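Local coordinates for erythromycin dehydratase (Saccharopolyspora erythraea, PDB 3EL6), which probably catalyses the dehydration of a beta-hydroxyacyl chain, as a dehydratase domain of the polyketide synthase that builds the erythromycin macrolide core, at residues W254-L259 / T293-V298. Sequence-based numbering, arbitrary orientation.
Sequences WNTVTL and TVDSLV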
ATOM      1  N   TRP A 254     -17.939 -16.458   5.232  1.00 22.67           N
ATOM      2  CA  TRP A 254     -18.232 -16.926   3.900  1.00 22.33           C
ATOM      3  C   TRP A 254     -17.055 -17.775   3.448  1.00 22.99           C
ATOM      4  O   TRP A 254     -15.910 -17.318   3.493  1.00 22.55           O
ATOM      5  CB  TRP A 254     -18.339 -15.745   2.947  1.00 23.39           C
ATOM      6  CG  TRP A 254     -19.555 -14.821   3.179  1.00 24.10           C
ATOM      7  CD1 TRP A 254     -19.762 -13.986   4.238  1.00 24.34           C
ATOM      8  CD2 TRP A 254     -20.636 -14.601   2.263  1.00 24.58           C
ATOM      9  NE1 TRP A 254     -20.937 -13.267   4.038  1.00 22.91           N
ATOM     10  CE2 TRP A 254     -21.482 -13.628   2.835  1.00 23.48           C
ATOM     11  CE3 TRP A 254     -20.951 -15.109   1.024  1.00 23.77           C
ATOM     12  CZ2 TRP A 254     -22.651 -13.185   2.209  1.00 27.22           C
ATOM     13  CZ3 TRP A 254     -22.138 -14.653   0.381  1.00 29.50           C
ATOM     14  CH2 TRP A 254     -22.956 -13.709   0.989  1.00 23.86           C
ATOM     15  N   ASN A 255     -17.335 -18.999   2.990  1.00 24.59           N
ATOM     16  CA  ASN A 255     -16.293 -20.004   2.698  1.00 24.36           C
ATOM     17  C   ASN A 255     -16.354 -20.409   1.249  1.00 24.88           C
ATOM     18  O   ASN A 255     -17.406 -20.865   0.767  1.00 25.91           O
ATOM     19  CB  ASN A 255     -16.471 -21.268   3.591  1.00 25.97           C
ATOM     20  CG  ASN A 255     -16.322 -20.967   5.061  1.00 29.30           C
ATOM     21  OD1 ASN A 255     -17.268 -21.103   5.851  1.00 36.12           O
ATOM     22  ND2 ASN A 255     -15.151 -20.551   5.449  1.00 26.08           N
ATOM     23  N   THR A 256     -15.255 -20.186   0.537  1.00 22.96           N
ATOM     24  CA  THR A 256     -15.100 -20.446  -0.838  1.00 23.51           C
ATOM     25  C   THR A 256     -16.176 -19.806  -1.704  1.00 23.95           C
ATOM     26  O   THR A 256     -17.093 -20.481  -2.191  1.00 23.15           O
ATOM     27  CB  THR A 256     -14.911 -21.960  -1.171  1.00 25.15           C
ATOM     28  OG1 THR A 256     -13.892 -22.505  -0.320  1.00 28.14           O
ATOM     29  CG2 THR A 256     -14.472 -22.117  -2.621  1.00 26.61           C
ATOM     30  N   VAL A 257     -15.985 -18.507  -1.956  1.00 20.51           N
ATOM     31  CA  VAL A 257     -16.905 -17.767  -2.791  1.00 20.85           C
ATOM     32  C   VAL A 257     -16.288 -17.667  -4.131  1.00 20.09           C
ATOM     33  O   VAL A 257     -15.181 -17.098  -4.283  1.00 21.56           O
ATOM     34  CB  VAL A 257     -17.156 -16.303  -2.222  1.00 18.59           C
ATOM     35  CG1 VAL A 257     -18.221 -15.647  -3.108  1.00 19.63           C
ATOM     36  CG2 VAL A 257     -17.578 -16.440  -0.759  1.00 20.93           C
ATOM     37  N   THR A 258     -16.935 -18.245  -5.142  1.00 20.48           N
ATOM     38  CA  THR A 258     -16.398 -18.160  -6.498  1.00 21.33           C
ATOM     39  C   THR A 258     -17.351 -17.375  -7.405  1.00 23.57           C
ATOM     40  O   THR A 258     -18.583 -17.527  -7.304  1.00 23.70           O
ATOM     41  CB  THR A 258     -16.181 -19.588  -7.138  1.00 24.08           C
ATOM     42  OG1 THR A 258     -17.477 -20.148  -7.457  1.00 27.24           O
ATOM     43  CG2 THR A 258     -15.437 -20.521  -6.143  1.00 20.54           C
ATOM     44  N   LEU A 259     -16.798 -16.608  -8.341  1.00 24.11           N
ATOM     45  CA  LEU A 259     -17.546 -15.755  -9.200  1.00 27.08           C
ATOM     46  C   LEU A 259     -17.248 -16.146 -10.613  1.00 28.75           C
ATOM     47  O   LEU A 259     -16.087 -16.238 -11.020  1.00 30.50           O
ATOM     48  CB  LEU A 259     -17.209 -14.264  -8.849  1.00 27.46           C
ATOM     49  CG  LEU A 259     -17.950 -13.019  -9.321  1.00 31.77           C
ATOM     50  CD1 LEU A 259     -19.426 -13.090  -8.879  1.00 30.38           C
ATOM     51  CD2 LEU A 259     -17.226 -11.863  -8.615  1.00 25.76           C
ATOM     52  N   THR A 293     -20.744 -19.456  -6.682  1.00 22.08           N
ATOM     53  CA  THR A 293     -20.964 -20.475  -5.653  1.00 22.35           C
ATOM     54  C   THR A 293     -20.367 -20.063  -4.341  1.00 22.27           C
ATOM     55  O   THR A 293     -19.434 -19.217  -4.308  1.00 23.25           O
ATOM     56  CB  THR A 293     -20.354 -21.839  -6.047  1.00 24.51           C
ATOM     57  OG1 THR A 293     -18.923 -21.722  -6.186  1.00 24.80           O
ATOM     58  CG2 THR A 293     -20.915 -22.323  -7.382  1.00 24.54           C
ATOM     59  N   VAL A 294     -20.910 -20.601  -3.246  1.00 21.56           N
ATOM     60  CA  VAL A 294     -20.425 -20.368  -1.923  1.00 20.97           C
ATOM     61  C   VAL A 294     -20.471 -21.738  -1.266  1.00 23.68           C
ATOM     62  O   VAL A 294     -21.552 -22.404  -1.164  1.00 23.60           O
ATOM     63  CB  VAL A 294     -21.329 -19.392  -1.097  1.00 21.39           C
ATOM     64  CG1 VAL A 294     -20.840 -19.311   0.425  1.00 21.62           C
ATOM     65  CG2 VAL A 294     -21.452 -18.000  -1.767  1.00 20.00           C
ATOM     66  N   ASP A 295     -19.300 -22.257  -0.898  1.00 24.12           N
ATOM     67  CA  ASP A 295     -19.282 -23.610  -0.316  1.00 26.19           C
ATOM     68  C   ASP A 295     -20.049 -23.671   1.001  1.00 26.73           C
ATOM     69  O   ASP A 295     -20.806 -24.639   1.255  1.00 27.22           O
ATOM     70  CB  ASP A 295     -17.848 -24.107  -0.102  1.00 27.48           C
ATOM     71  CG  ASP A 295     -17.201 -24.610  -1.377  1.00 34.58           C
ATOM     72  OD1 ASP A 295     -17.806 -24.552  -2.485  1.00 41.20           O
ATOM     73  OD2 ASP A 295     -16.039 -25.106  -1.284  1.00 43.06           O
ATOM     74  N   SER A 296     -19.871 -22.676   1.863  1.00 25.91           N
ATOM     75  CA  SER A 296     -20.750 -22.500   3.018  1.00 27.52           C
ATOM     76  C   SER A 296     -20.784 -21.077   3.501  1.00 28.03           C
ATOM     77  O   SER A 296     -19.735 -20.405   3.568  1.00 25.42           O
ATOM     78  CB  SER A 296     -20.390 -23.390   4.232  1.00 28.81           C
ATOM     79  OG  SER A 296     -19.010 -23.371   4.436  1.00 31.29           O
ATOM     80  N   LEU A 297     -22.004 -20.638   3.828  1.00 26.59           N
ATOM     81  CA  LEU A 297     -22.243 -19.351   4.423  1.00 28.34           C
ATOM     82  C   LEU A 297     -22.701 -19.708   5.817  1.00 28.56           C
ATOM     83  O   LEU A 297     -23.692 -20.453   5.978  1.00 27.04           O
ATOM     84  CB  LEU A 297     -23.431 -18.684   3.716  1.00 28.33           C
ATOM     85  CG  LEU A 297     -23.459 -17.160   3.719  1.00 31.79           C
ATOM     86  CD1 LEU A 297     -24.865 -16.590   3.611  1.00 31.53           C
ATOM     87  CD2 LEU A 297     -22.624 -16.521   4.800  1.00 29.36           C
ATOM     88  N   VAL A 298     -22.025 -19.185   6.825  1.00 29.17           N
ATOM     89  CA  VAL A 298     -22.311 -19.555   8.214  1.00 30.93           C
ATOM     90  C   VAL A 298     -22.888 -18.381   8.950  1.00 34.04           C
ATOM     91  O   VAL A 298     -22.390 -17.240   8.840  1.00 33.45           O
ATOM     92  CB  VAL A 298     -21.022 -19.966   8.952  1.00 30.28           C
ATOM     93  CG1 VAL A 298     -21.358 -20.482  10.350  1.00 31.47           C
ATOM     94  CG2 VAL A 298     -20.304 -20.989   8.171  1.00 30.90           C
TER
HETATM   95  O   HOH W   1     -17.748 -22.418  -3.995  1.00 30.59           O
HETATM   96  O   HOH W   2     -14.839 -24.088   1.810  1.00 41.65           O
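N255 and S296 form one antiparallel hydrogen-bonded pair and T258 and T293 another, while the short axes of 254-259 and 296-298 run at 159° and approach to 4.9 Å. Both bonds of each pair are present; N255 N to S296 O and T258 N to T293 O are both 2.8 Å. Between the pairs the regular bonding is interrupted while the register on either side is kept: T256 has positive phi, D295 is nearly helical, and D295 N turns to T256 O at 3.1 Å, reaching it from above the carbonyl plane, with a weak second bond to N255 O. Since D295 and S296 both face N255, this is a classic beta bulge; T256 and V257, both opposite L98, make a G1 bulge in the neighbouring ladder with strand 97-103.

On the apolar face, L297 CD2 sits over the five-membered ring of W254, 3.6 Å from its centroid, a CH-pi contact. V294 CG2 meets the same indole at its edge, 4.0 Å from W254 CZ3; with V257, this face is buried. Across the other face, T258 and T293 each hold OG1 between their own backbone N and carbonyl carbon (chi1 73° and 62°), which brings the two hydroxyls together; their OG1-OG1 hydrogen bond is very short, 2.5 Å, a length to be read with caution. At the bulge, D295 OD2 lies 3.3 Å from T256 CB, and a water donates to both T256 O and D295 OD1 while accepting from T293 OG1.

Strands 97-103 and 278-284 continue the antiparallel pairing on the two flanks, so this ladder, bulged at D295-S296, joins neighbouring central strands of the double hotdog fold.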